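PDB 3TTY: beta-galactosidase from Bacillus circulans subsp. alkalophilus, which hydrolyses terminal beta-D-galactosyl residues of beta-galactosides, as a trimeric glycoside hydrolase whose catalytic domain is a TIM barrel. Local coordinates for residues W274-T282 / T309-S320; F284-R295 / W330-G338. All blocks are in the same frame, centred on the assembly; numbering follows the deposited sequence.

Overall arrangement
Both contacts belong to the (beta/alpha)8 barrel and draw on its sixth and seventh beta-alpha units. From the N terminus, strand 273-275 runs into the loop 276-282, which leads to helix 284-296; strand 303-307 and the loop 309-320 then lead to helix 326-336. Contact 1 closes a loop of 26 residues by joining the end of one strand and its loop to the loop after the next strand, at the end of the barrel where galactose binds. Contact 2 closes one of 34 residues by pairing the outer helices. Their segments alternate, so the closures cross instead of nesting. Strand and helix layers also meet: W274 packs on A290 and M294, and its NE1 probably hydrogen-bonds to H291 ND1.

Contact 1: residues W274-T282 / T309-S320; sequences WDNYPSMDT and TPGVQNWQPYNS. With GLA (alpha-D-galactopyranose), chain H.
Van der Waals contact between Y277 and Q313 carries the middle of this contact: the planes of ring and amide are 23° apart, while the side chains cross at about a right angle, and Q313 OE1 lies 3.4 Å from Y277 CD1. A fully extended chain (chi1 180°) carries the Q313 amide across to the tyrosine. The phenol's OH is hydrogen-bonded to E307. Further along, the Q316 amide meets S279, whose OG is 3.3 Å from Q316 CD, while M280 CB lies against the S320 hydroxyl.

The end of strand 273-275 with the loop after it, and the loop after strand 303-307, its neighbour in the TIM barrel, form part of the galactose pocket. The sugar's O6 sits over one face of the Y277 ring, offset toward its rim, and gives a weak hydrogen bond to Q313 OE1 (3.2 Å). W315 meets galactose C6 with its ring edge, its NE1 being bonded to E355.

No direct hydrogen bond joins the segments; water does this instead. One molecule donates to N276 O and accepts from T309 N, at 2.8 Å each, and another accepts from M280 N and bonds S320 OG. Within 309-320, Q313 NE2 donates to Q316 OE1 (2.9 Å).

Contact 2: residues F284-R295 / W330-G338; sequences FSFTAMAHNLMR and WSYQAVAHG
Three direct hydrogen bonds span the two segments, the shortest from R295 NH1 to H337 O (2.6 Å), which lies at the guanidinium edge, in its plane. R295 NH2 forms a salt bridge with D442. Shortening this side chain to an alanine here is likely to leave H337 O without this donor and D442 without its charged mate. Q333 swings CG away from its own N (chi1 -165°) and runs straight on, sending NE2 to F284 O (3.2 Å), which A288 N approaches from the opposite face; Q333 NE2 is also bonded to E618, as is H337 NE2. Q333 OE1 accepts a weak bond from T287 OG1.

These are consecutive outer helices of the TIM barrel; the axes of segments 284-295 and 330-336 approach to 9.2 Å and cross at -39°. A Schellman motif with G338 at C-prime ends the second helix beside R295.

A334 lies over the H291 ring in a CH-pi contact, its CA 3.6 Å from the ring centroid. H337 CB meets H291 CB at 3.5 Å, and A288 O lies over one face of the H337 ring.

Two waters also bridge the segments: one touches H291 NE2, W330 O and Q333 OE1, the other H337 ND1 (2.8 Å) and, weakly, R295 NH2.

Contact 1: residues W274-T282 / T309-S320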
loop_
_atom_site.group_PDB
_atom_site.type_symbol
_atom_site.label_atom_id
_atom_site.label_comp_id
_atom_site.label_asym_id
_atom_site.label_seq_id
_atom_site.Cartn_x
_atom_site.Cartn_y
_atom_site.Cartn_z
ATOM N N TRP A 274 -11.119 30.039 -6.121
ATOM C CA TRP A 274 -10.484 28.726 -6.072
ATOM C C TRP A 274 -8.973 28.792 -6.080
ATOM O O TRP A 274 -8.380 29.849 -6.308
ATOM C CB TRP A 274 -11.034 27.797 -7.171
ATOM C CG TRP A 274 -10.308 27.746 -8.493
ATOM C CD1 TRP A 274 -10.276 28.716 -9.467
ATOM C CD2 TRP A 274 -9.575 26.630 -9.019
ATOM N NE1 TRP A 274 -9.545 28.276 -10.553
ATOM C CE2 TRP A 274 -9.105 27.000 -10.303
ATOM C CE3 TRP A 274 -9.261 25.356 -8.526
ATOM C CZ2 TRP A 274 -8.341 26.144 -11.095
ATOM C CZ3 TRP A 274 -8.497 24.503 -9.317
ATOM C CH2 TRP A 274 -8.042 24.905 -10.583
ATOM N N ASP A 275 -8.364 27.643 -5.821
ATOM C CA ASP A 275 -6.938 27.549 -5.579
ATOM C C ASP A 275 -6.322 26.604 -6.608
ATOM O O ASP A 275 -6.527 25.395 -6.561
ATOM C CB ASP A 275 -6.689 27.056 -4.143
ATOM C CG ASP A 275 -7.428 27.903 -3.080
ATOM O OD1 ASP A 275 -7.695 29.101 -3.322
ATOM O OD2 ASP A 275 -7.738 27.373 -1.989
ATOM N N ASN A 276 -5.563 27.168 -7.542
ATOM C CA ASN A 276 -5.037 26.405 -8.673
ATOM C C ASN A 276 -3.562 26.040 -8.531
ATOM O O ASN A 276 -2.678 26.910 -8.596
ATOM C CB ASN A 276 -5.267 27.171 -9.978
ATOM C CG ASN A 276 -4.661 26.475 -11.170
ATOM O OD1 ASN A 276 -4.154 27.119 -12.095
ATOM N ND2 ASN A 276 -4.694 25.155 -11.156
ATOM N N TYR A 277 -3.316 24.745 -8.342
ATOM C CA TYR A 277 -1.970 24.218 -8.128
ATOM C C TYR A 277 -1.640 23.076 -9.078
ATOM O O TYR A 277 -1.695 21.908 -8.694
ATOM C CB TYR A 277 -1.807 23.754 -6.681
ATOM C CG TYR A 277 -1.833 24.907 -5.694
ATOM C CD1 TYR A 277 -0.671 25.600 -5.378
ATOM C CD2 TYR A 277 -3.023 25.313 -5.094
ATOM C CE1 TYR A 277 -0.692 26.659 -4.479
ATOM C CE2 TYR A 277 -3.051 26.367 -4.199
ATOM C CZ TYR A 277 -1.883 27.036 -3.898
ATOM O OH TYR A 277 -1.903 28.090 -3.014
ATOM N N PRO A 278 -1.313 23.406 -10.334
ATOM C CA PRO A 278 -0.953 22.324 -11.251
ATOM C C PRO A 278 0.448 21.872 -10.943
ATOM O O PRO A 278 1.269 22.696 -10.526
ATOM C CB PRO A 278 -0.982 22.994 -12.633
ATOM C CG PRO A 278 -1.754 24.255 -12.451
ATOM C CD PRO A 278 -1.471 24.690 -11.030
ATOM N N SER A 279 0.718 20.588 -11.140
ATOM C CA SER A 279 2.083 20.079 -11.114
ATOM C C SER A 279 2.741 20.227 -12.487
ATOM O O SER A 279 2.070 20.464 -13.487
ATOM C CB SER A 279 2.095 18.612 -10.672
ATOM O OG SER A 279 1.739 18.514 -9.301
ATOM N N MET A 280 4.061 20.110 -12.521
ATOM C CA MET A 280 4.806 20.018 -13.771
ATOM C C MET A 280 4.109 19.000 -14.682
ATOM O O MET A 280 4.151 19.106 -15.913
ATOM C CB MET A 280 6.232 19.557 -13.454
ATOM C CG MET A 280 7.169 19.390 -14.651
ATOM S SD MET A 280 8.208 20.842 -14.948
ATOM C CE MET A 280 7.413 21.466 -16.424
ATOM N N ASP A 281 3.431 18.052 -14.032
ATOM C CA ASP A 281 2.887 16.828 -14.619
ATOM C C ASP A 281 1.453 16.940 -15.131
ATOM O O ASP A 281 0.954 16.037 -15.806
ATOM C CB ASP A 281 2.894 15.741 -13.536
ATOM C CG ASP A 281 3.707 14.535 -13.928
ATOM O OD1 ASP A 281 4.520 14.655 -14.874
ATOM O OD2 ASP A 281 3.543 13.471 -13.288
ATOM N N THR A 282 0.774 18.022 -14.773
ATOM C CA THR A 282 -0.659 18.156 -15.040
ATOM C C THR A 282 -0.929 18.613 -16.476
ATOM O O THR A 282 -0.347 19.587 -16.938
ATOM C CB THR A 282 -1.303 19.151 -14.038
ATOM O OG1 THR A 282 -1.094 18.677 -12.702
ATOM C CG2 THR A 282 -2.805 19.318 -14.289
ATOM N N THR A 309 0.672 29.143 -6.616
ATOM C CA THR A 309 1.990 29.508 -6.116
ATOM C C THR A 309 2.707 30.425 -7.116
ATOM O O THR A 309 2.528 30.284 -8.330
ATOM C CB THR A 309 2.852 28.281 -5.789
ATOM O OG1 THR A 309 4.187 28.708 -5.510
ATOM C CG2 THR A 309 2.870 27.312 -6.951
ATOM N N PRO A 310 3.483 31.396 -6.612
ATOM C CA PRO A 310 4.336 32.176 -7.527
ATOM C C PRO A 310 5.541 31.373 -8.041
ATOM O O PRO A 310 6.172 31.782 -9.016
ATOM C CB PRO A 310 4.788 33.375 -6.671
ATOM C CG PRO A 310 4.530 32.984 -5.262
ATOM C CD PRO A 310 3.395 31.997 -5.266
ATOM N N GLY A 311 5.851 30.248 -7.395
ATOM C CA GLY A 311 6.946 29.388 -7.823
ATOM C C GLY A 311 6.675 27.904 -7.596
ATOM O O GLY A 311 5.937 27.271 -8.357
ATOM N N VAL A 312 7.272 27.341 -6.546
ATOM C CA VAL A 312 7.070 25.928 -6.217
ATOM C C VAL A 312 5.923 25.707 -5.223
ATOM O O VAL A 312 5.453 26.644 -4.581
ATOM C CB VAL A 312 8.348 25.302 -5.637
ATOM C CG1 VAL A 312 9.484 25.393 -6.652
ATOM C CG2 VAL A 312 8.728 25.979 -4.333
ATOM N N GLN A 313 5.476 24.461 -5.105
ATOM C CA GLN A 313 4.513 24.088 -4.082
ATOM C C GLN A 313 5.072 22.900 -3.302
ATOM O O GLN A 313 5.423 21.872 -3.878
ATOM C CB GLN A 313 3.149 23.725 -4.688
ATOM C CG GLN A 313 2.095 23.308 -3.622
ATOM C CD GLN A 313 0.849 22.666 -4.235
ATOM O OE1 GLN A 313 -0.234 22.679 -3.639
ATOM N NE2 GLN A 313 1.000 22.109 -5.429
ATOM N N ASN A 314 5.164 23.055 -1.991
ATOM C CA ASN A 314 5.788 22.054 -1.153
ATOM C C ASN A 314 5.049 20.725 -1.196
ATOM O O ASN A 314 5.669 19.675 -1.069
ATOM C CB ASN A 314 5.843 22.552 0.276
ATOM C CG ASN A 314 4.468 22.817 0.836
ATOM O OD1 ASN A 314 3.786 23.751 0.413
ATOM N ND2 ASN A 314 4.053 22.006 1.803
ATOM N N TRP A 315 3.728 20.780 -1.386
ATOM C CA TRP A 315 2.887 19.581 -1.349
ATOM C C TRP A 315 3.092 18.620 -2.519
ATOM O O TRP A 315 2.759 17.453 -2.415
ATOM C CB TRP A 315 1.404 19.957 -1.220
ATOM C CG TRP A 315 1.122 20.738 0.036
ATOM C CD1 TRP A 315 0.949 22.097 0.146
ATOM C CD2 TRP A 315 1.019 20.215 1.365
ATOM N NE1 TRP A 315 0.736 22.443 1.464
ATOM C CE2 TRP A 315 0.767 21.307 2.230
ATOM C CE3 TRP A 315 1.110 18.926 1.912
ATOM C CZ2 TRP A 315 0.600 21.145 3.607
ATOM C CZ3 TRP A 315 0.941 18.770 3.281
ATOM C CH2 TRP A 315 0.691 19.872 4.112
ATOM N N GLN A 316 3.645 19.095 -3.626
ATOM C CA GLN A 316 3.864 18.210 -4.762
ATOM C C GLN A 316 5.015 17.238 -4.460
ATOM O O GLN A 316 5.988 17.593 -3.805
ATOM C CB GLN A 316 4.108 19.012 -6.049
ATOM C CG GLN A 316 2.942 19.916 -6.423
ATOM C CD GLN A 316 3.234 20.865 -7.583
ATOM O OE1 GLN A 316 2.438 21.769 -7.871
ATOM N NE2 GLN A 316 4.363 20.665 -8.255
ATOM N N PRO A 317 4.887 15.994 -4.932
ATOM C CA PRO A 317 5.922 14.977 -4.714
ATOM C C PRO A 317 7.285 15.537 -5.090
ATOM O O PRO A 317 8.272 15.345 -4.377
ATOM C CB PRO A 317 5.535 13.865 -5.693
ATOM C CG PRO A 317 4.066 14.073 -5.970
ATOM C CD PRO A 317 3.791 15.531 -5.806
ATOM N N TYR A 318 7.324 16.226 -6.226
ATOM C CA TYR A 318 8.546 16.861 -6.705
ATOM C C TYR A 318 8.324 18.363 -6.832
ATOM O O TYR A 318 7.593 18.805 -7.720
ATOM C CB TYR A 318 8.977 16.232 -8.030
ATOM C CG TYR A 318 9.002 14.735 -7.914
ATOM C CD1 TYR A 318 10.104 14.089 -7.376
ATOM C CD2 TYR A 318 7.897 13.965 -8.278
ATOM C CE1 TYR A 318 10.125 12.718 -7.229
ATOM C CE2 TYR A 318 7.907 12.573 -8.135
ATOM C CZ TYR A 318 9.028 11.959 -7.609
ATOM O OH TYR A 318 9.078 10.587 -7.459
ATOM N N ASN A 319 8.916 19.133 -5.914
ATOM C CA ASN A 319 8.795 20.591 -5.928
ATOM C C ASN A 319 9.556 21.166 -7.106
ATOM O O ASN A 319 10.645 21.711 -6.933
ATOM C CB ASN A 319 9.365 21.225 -4.653
ATOM C CG ASN A 319 8.529 20.949 -3.406
ATOM O OD1 ASN A 319 8.788 21.541 -2.346
ATOM N ND2 ASN A 319 7.541 20.042 -3.512
ATOM N N SER A 320 9.001 21.040 -8.301
ATOM C CA SER A 320 9.635 21.593 -9.486
ATOM C C SER A 320 9.297 23.075 -9.633
ATOM O O SER A 320 8.178 23.511 -9.344
ATOM C CB SER A 320 9.219 20.794 -10.729
ATOM O OG SER A 320 7.801 20.743 -10.836
HETATM C C1 GLA H . -4.249 25.604 -0.160
HETATM C C2 GLA H . -4.514 26.431 1.123
HETATM C C3 GLA H . -3.394 27.441 1.429
HETATM C C4 GLA H . -2.067 26.705 1.326
HETATM C C5 GLA H . -1.966 26.020 -0.041
HETATM C C6 GLA H . -0.590 25.352 -0.149
HETATM O O1 GLA H . -4.362 26.326 -1.399
HETATM O O2 GLA H . -5.745 27.129 1.014
HETATM O O3 GLA H . -3.511 27.988 2.754
HETATM O O4 GLA H . -2.073 25.719 2.351
HETATM O O5 GLA H . -2.965 24.998 -0.128
HETATM O O6 GLA H . -0.299 25.042 -1.518
HETATM O O HOH W 1 0.060 27.269 -8.592
HETATM O O HOH W 2 5.481 19.136 -10.397
#

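Contact 2: residues F284-R295 / W330-G338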
loop_
_atom_site.group_PDB
_atom_site.type_symbol
_atom_site.label_atom_id
_atom_site.label_comp_id
_atom_site.label_asym_id
_atom_site.label_seq_id
_atom_site.Cartn_x
_atom_site.Cartn_y
_atom_site.Cartn_z
ATOM N N PHE A 284 -2.159 20.630 -19.423
ATOM C CA PHE A 284 -2.567 22.038 -19.493
ATOM C C PHE A 284 -4.067 22.181 -19.777
ATOM O O PHE A 284 -4.713 23.106 -19.268
ATOM C CB PHE A 284 -1.722 22.805 -20.522
ATOM C CG PHE A 284 -0.240 22.518 -20.419
ATOM C CD1 PHE A 284 0.527 22.326 -21.560
ATOM C CD2 PHE A 284 0.384 22.429 -19.173
ATOM C CE1 PHE A 284 1.883 22.063 -21.464
ATOM C CE2 PHE A 284 1.746 22.157 -19.066
ATOM C CZ PHE A 284 2.495 21.978 -20.212
ATOM N N SER A 285 -4.617 21.261 -20.571
ATOM C CA SER A 285 -6.043 21.284 -20.899
ATOM C C SER A 285 -6.884 20.911 -19.676
ATOM O O SER A 285 -8.051 21.300 -19.569
ATOM C CB SER A 285 -6.353 20.339 -22.061
ATOM O OG SER A 285 -6.028 18.998 -21.736
ATOM N N PHE A 286 -6.286 20.163 -18.754
ATOM C CA PHE A 286 -6.965 19.861 -17.510
ATOM C C PHE A 286 -7.100 21.082 -16.603
ATOM O O PHE A 286 -8.185 21.343 -16.079
ATOM C CB PHE A 286 -6.304 18.715 -16.734
ATOM C CG PHE A 286 -7.021 18.392 -15.455
ATOM C CD1 PHE A 286 -8.132 17.561 -15.463
ATOM C CD2 PHE A 286 -6.628 18.964 -14.257
ATOM C CE1 PHE A 286 -8.824 17.285 -14.290
ATOM C CE2 PHE A 286 -7.312 18.688 -13.078
ATOM C CZ PHE A 286 -8.415 17.849 -13.098
ATOM N N THR A 287 -6.022 21.832 -16.389
ATOM C CA THR A 287 -6.185 23.002 -15.532
ATOM C C THR A 287 -7.118 24.030 -16.195
ATOM O O THR A 287 -7.858 24.734 -15.513
ATOM C CB THR A 287 -4.844 23.590 -14.939
ATOM O OG1 THR A 287 -4.663 24.963 -15.330
ATOM C CG2 THR A 287 -3.653 22.773 -15.320
ATOM N N ALA A 288 -7.141 24.068 -17.523
ATOM C CA ALA A 288 -8.124 24.897 -18.223
ATOM C C ALA A 288 -9.558 24.411 -17.933
ATOM O O ALA A 288 -10.474 25.206 -17.679
ATOM C CB ALA A 288 -7.852 24.894 -19.730
ATOM N N MET A 289 -9.750 23.097 -17.972
ATOM C CA MET A 289 -11.049 22.516 -17.656
ATOM C C MET A 289 -11.483 22.862 -16.222
ATOM O O MET A 289 -12.669 23.093 -15.966
ATOM C CB MET A 289 -11.040 20.993 -17.882
ATOM C CG MET A 289 -12.433 20.367 -17.870
ATOM S SD MET A 289 -12.444 18.581 -18.084
ATOM C CE MET A 289 -11.363 18.066 -16.749
ATOM N N ALA A 290 -10.526 22.917 -15.298
ATOM C CA ALA A 290 -10.835 23.302 -13.914
ATOM C C ALA A 290 -11.250 24.781 -13.744
ATOM O O ALA A 290 -12.228 25.079 -13.052
ATOM C CB ALA A 290 -9.675 22.936 -12.966
ATOM N N HIS A 291 -10.515 25.704 -14.365
ATOM C CA HIS A 291 -10.916 27.105 -14.332
ATOM C C HIS A 291 -12.305 27.188 -14.942
ATOM O O HIS A 291 -13.192 27.885 -14.436
ATOM C CB HIS A 291 -9.983 27.988 -15.171
ATOM C CG HIS A 291 -8.582 28.104 -14.648
ATOM N ND1 HIS A 291 -8.282 28.645 -13.418
ATOM C CD2 HIS A 291 -7.392 27.801 -15.225
ATOM C CE1 HIS A 291 -6.971 28.643 -13.245
ATOM N NE2 HIS A 291 -6.411 28.137 -14.330
ATOM N N ASN A 292 -12.470 26.488 -16.063
ATOM C CA ASN A 292 -13.734 26.458 -16.782
ATOM C C ASN A 292 -14.877 26.040 -15.863
ATOM O O ASN A 292 -15.895 26.719 -15.774
ATOM C CB ASN A 292 -13.635 25.499 -17.966
ATOM C CG ASN A 292 -14.652 25.800 -19.053
ATOM O OD1 ASN A 292 -15.838 26.031 -18.777
ATOM N ND2 ASN A 292 -14.193 25.796 -20.297
ATOM N N LEU A 293 -14.690 24.928 -15.161
ATOM C CA LEU A 293 -15.705 24.441 -14.241
ATOM C C LEU A 293 -16.019 25.483 -13.178
ATOM O O LEU A 293 -17.149 25.587 -12.716
ATOM C CB LEU A 293 -15.240 23.142 -13.571
ATOM C CG LEU A 293 -16.212 22.534 -12.563
ATOM C CD1 LEU A 293 -17.495 22.074 -13.269
ATOM C CD2 LEU A 293 -15.560 21.381 -11.839
ATOM N N MET A 294 -15.022 26.261 -12.776
ATOM C CA MET A 294 -15.252 27.224 -11.708
ATOM C C MET A 294 -16.135 28.355 -12.217
ATOM O O MET A 294 -16.926 28.944 -11.471
ATOM C CB MET A 294 -13.931 27.769 -11.158
ATOM C CG MET A 294 -13.037 26.740 -10.470
ATOM S SD MET A 294 -13.715 26.002 -8.976
ATOM C CE MET A 294 -14.491 24.527 -9.647
ATOM N N ARG A 295 -15.973 28.669 -13.492
ATOM C CA ARG A 295 -16.827 29.642 -14.145
ATOM C C ARG A 295 -18.251 29.091 -14.227
ATOM O O ARG A 295 -19.227 29.823 -14.062
ATOM C CB ARG A 295 -16.298 29.934 -15.546
ATOM C CG ARG A 295 -17.101 30.947 -16.307
ATOM C CD ARG A 295 -16.417 31.283 -17.619
ATOM N NE ARG A 295 -16.666 30.310 -18.680
ATOM C CZ ARG A 295 -15.724 29.598 -19.299
ATOM N NH1 ARG A 295 -14.446 29.710 -18.946
ATOM N NH2 ARG A 295 -16.068 28.770 -20.281
ATOM N N TRP A 330 0.267 30.724 -16.704
ATOM C CA TRP A 330 -0.799 30.089 -15.928
ATOM C C TRP A 330 -1.736 31.072 -15.227
ATOM O O TRP A 330 -2.873 30.717 -14.898
ATOM C CB TRP A 330 -0.204 29.096 -14.919
ATOM C CG TRP A 330 0.429 27.910 -15.567
ATOM C CD1 TRP A 330 0.550 27.684 -16.901
ATOM C CD2 TRP A 330 1.025 26.783 -14.909
ATOM N NE1 TRP A 330 1.176 26.483 -17.123
ATOM C CE2 TRP A 330 1.482 25.908 -15.918
ATOM C CE3 TRP A 330 1.220 26.429 -13.566
ATOM C CZ2 TRP A 330 2.123 24.703 -15.634
ATOM C CZ3 TRP A 330 1.861 25.226 -13.279
ATOM C CH2 TRP A 330 2.304 24.376 -14.311
ATOM N N SER A 331 -1.259 32.294 -14.989
ATOM C CA SER A 331 -2.116 33.369 -14.471
ATOM C C SER A 331 -3.090 33.851 -15.541
ATOM O O SER A 331 -4.281 33.984 -15.277
ATOM C CB SER A 331 -1.290 34.568 -13.966
ATOM O OG SER A 331 -0.379 34.193 -12.949
ATOM N N TYR A 332 -2.584 34.129 -16.744
ATOM C CA TYR A 332 -3.467 34.538 -17.833
ATOM C C TYR A 332 -4.361 33.396 -18.319
ATOM O O TYR A 332 -5.436 33.638 -18.879
ATOM C CB TYR A 332 -2.690 35.150 -18.998
ATOM C CG TYR A 332 -2.215 36.555 -18.714
ATOM C CD1 TYR A 332 -3.122 37.568 -18.428
ATOM C CD2 TYR A 332 -0.863 36.867 -18.725
ATOM C CE1 TYR A 332 -2.693 38.860 -18.153
ATOM C CE2 TYR A 332 -0.428 38.147 -18.455
ATOM C CZ TYR A 332 -1.348 39.135 -18.169
ATOM O OH TYR A 332 -0.914 40.406 -17.912
ATOM N N GLN A 333 -3.928 32.157 -18.107
ATOM C CA GLN A 333 -4.797 31.038 -18.417
ATOM C C GLN A 333 -6.046 31.106 -17.534
ATOM O O GLN A 333 -7.156 30.891 -18.013
ATOM C CB GLN A 333 -4.093 29.686 -18.269
ATOM C CG GLN A 333 -4.866 28.539 -18.933
ATOM C CD GLN A 333 -4.287 27.178 -18.605
ATOM O OE1 GLN A 333 -3.776 26.959 -17.503
ATOM N NE2 GLN A 333 -4.359 26.254 -19.566
ATOM N N ALA A 334 -5.863 31.418 -16.255
ATOM C CA ALA A 334 -6.994 31.590 -15.359
ATOM C C ALA A 334 -7.896 32.720 -15.847
ATOM O O ALA A 334 -9.115 32.550 -15.971
ATOM C CB ALA A 334 -6.529 31.851 -13.955
ATOM N N VAL A 335 -7.299 33.868 -16.145
ATOM C CA VAL A 335 -8.078 35.014 -16.592
ATOM C C VAL A 335 -8.875 34.667 -17.848
ATOM O O VAL A 335 -10.049 35.021 -17.973
ATOM C CB VAL A 335 -7.178 36.235 -16.867
ATOM C CG1 VAL A 335 -8.019 37.410 -17.373
ATOM C CG2 VAL A 335 -6.396 36.607 -15.607
ATOM N N ALA A 336 -8.220 33.960 -18.766
ATOM C CA ALA A 336 -8.817 33.524 -20.023
ATOM C C ALA A 336 -10.100 32.720 -19.796
ATOM O O ALA A 336 -10.987 32.695 -20.650
ATOM C CB ALA A 336 -7.814 32.682 -20.798
ATOM N N HIS A 337 -10.194 32.053 -18.648
ATOM C CA HIS A 337 -11.346 31.201 -18.385
ATOM C C HIS A 337 -12.356 31.782 -17.413
ATOM O O HIS A 337 -13.315 31.113 -17.051
ATOM C CB HIS A 337 -10.914 29.790 -17.997
ATOM C CG HIS A 337 -10.232 29.063 -19.112
ATOM N ND1 HIS A 337 -10.919 28.550 -20.191
ATOM C CD2 HIS A 337 -8.924 28.810 -19.345
ATOM C CE1 HIS A 337 -10.066 27.989 -21.028
ATOM N NE2 HIS A 337 -8.849 28.129 -20.536
ATOM N N GLY A 338 -12.175 33.044 -17.034
ATOM C CA GLY A 338 -13.190 33.738 -16.262
ATOM C C GLY A 338 -12.695 34.390 -14.989
ATOM O O GLY A 338 -13.460 35.029 -14.282
HETATM O O HOH W 3 -3.826 28.293 -15.268
HETATM O O HOH W 4 -13.329 28.774 -21.678
#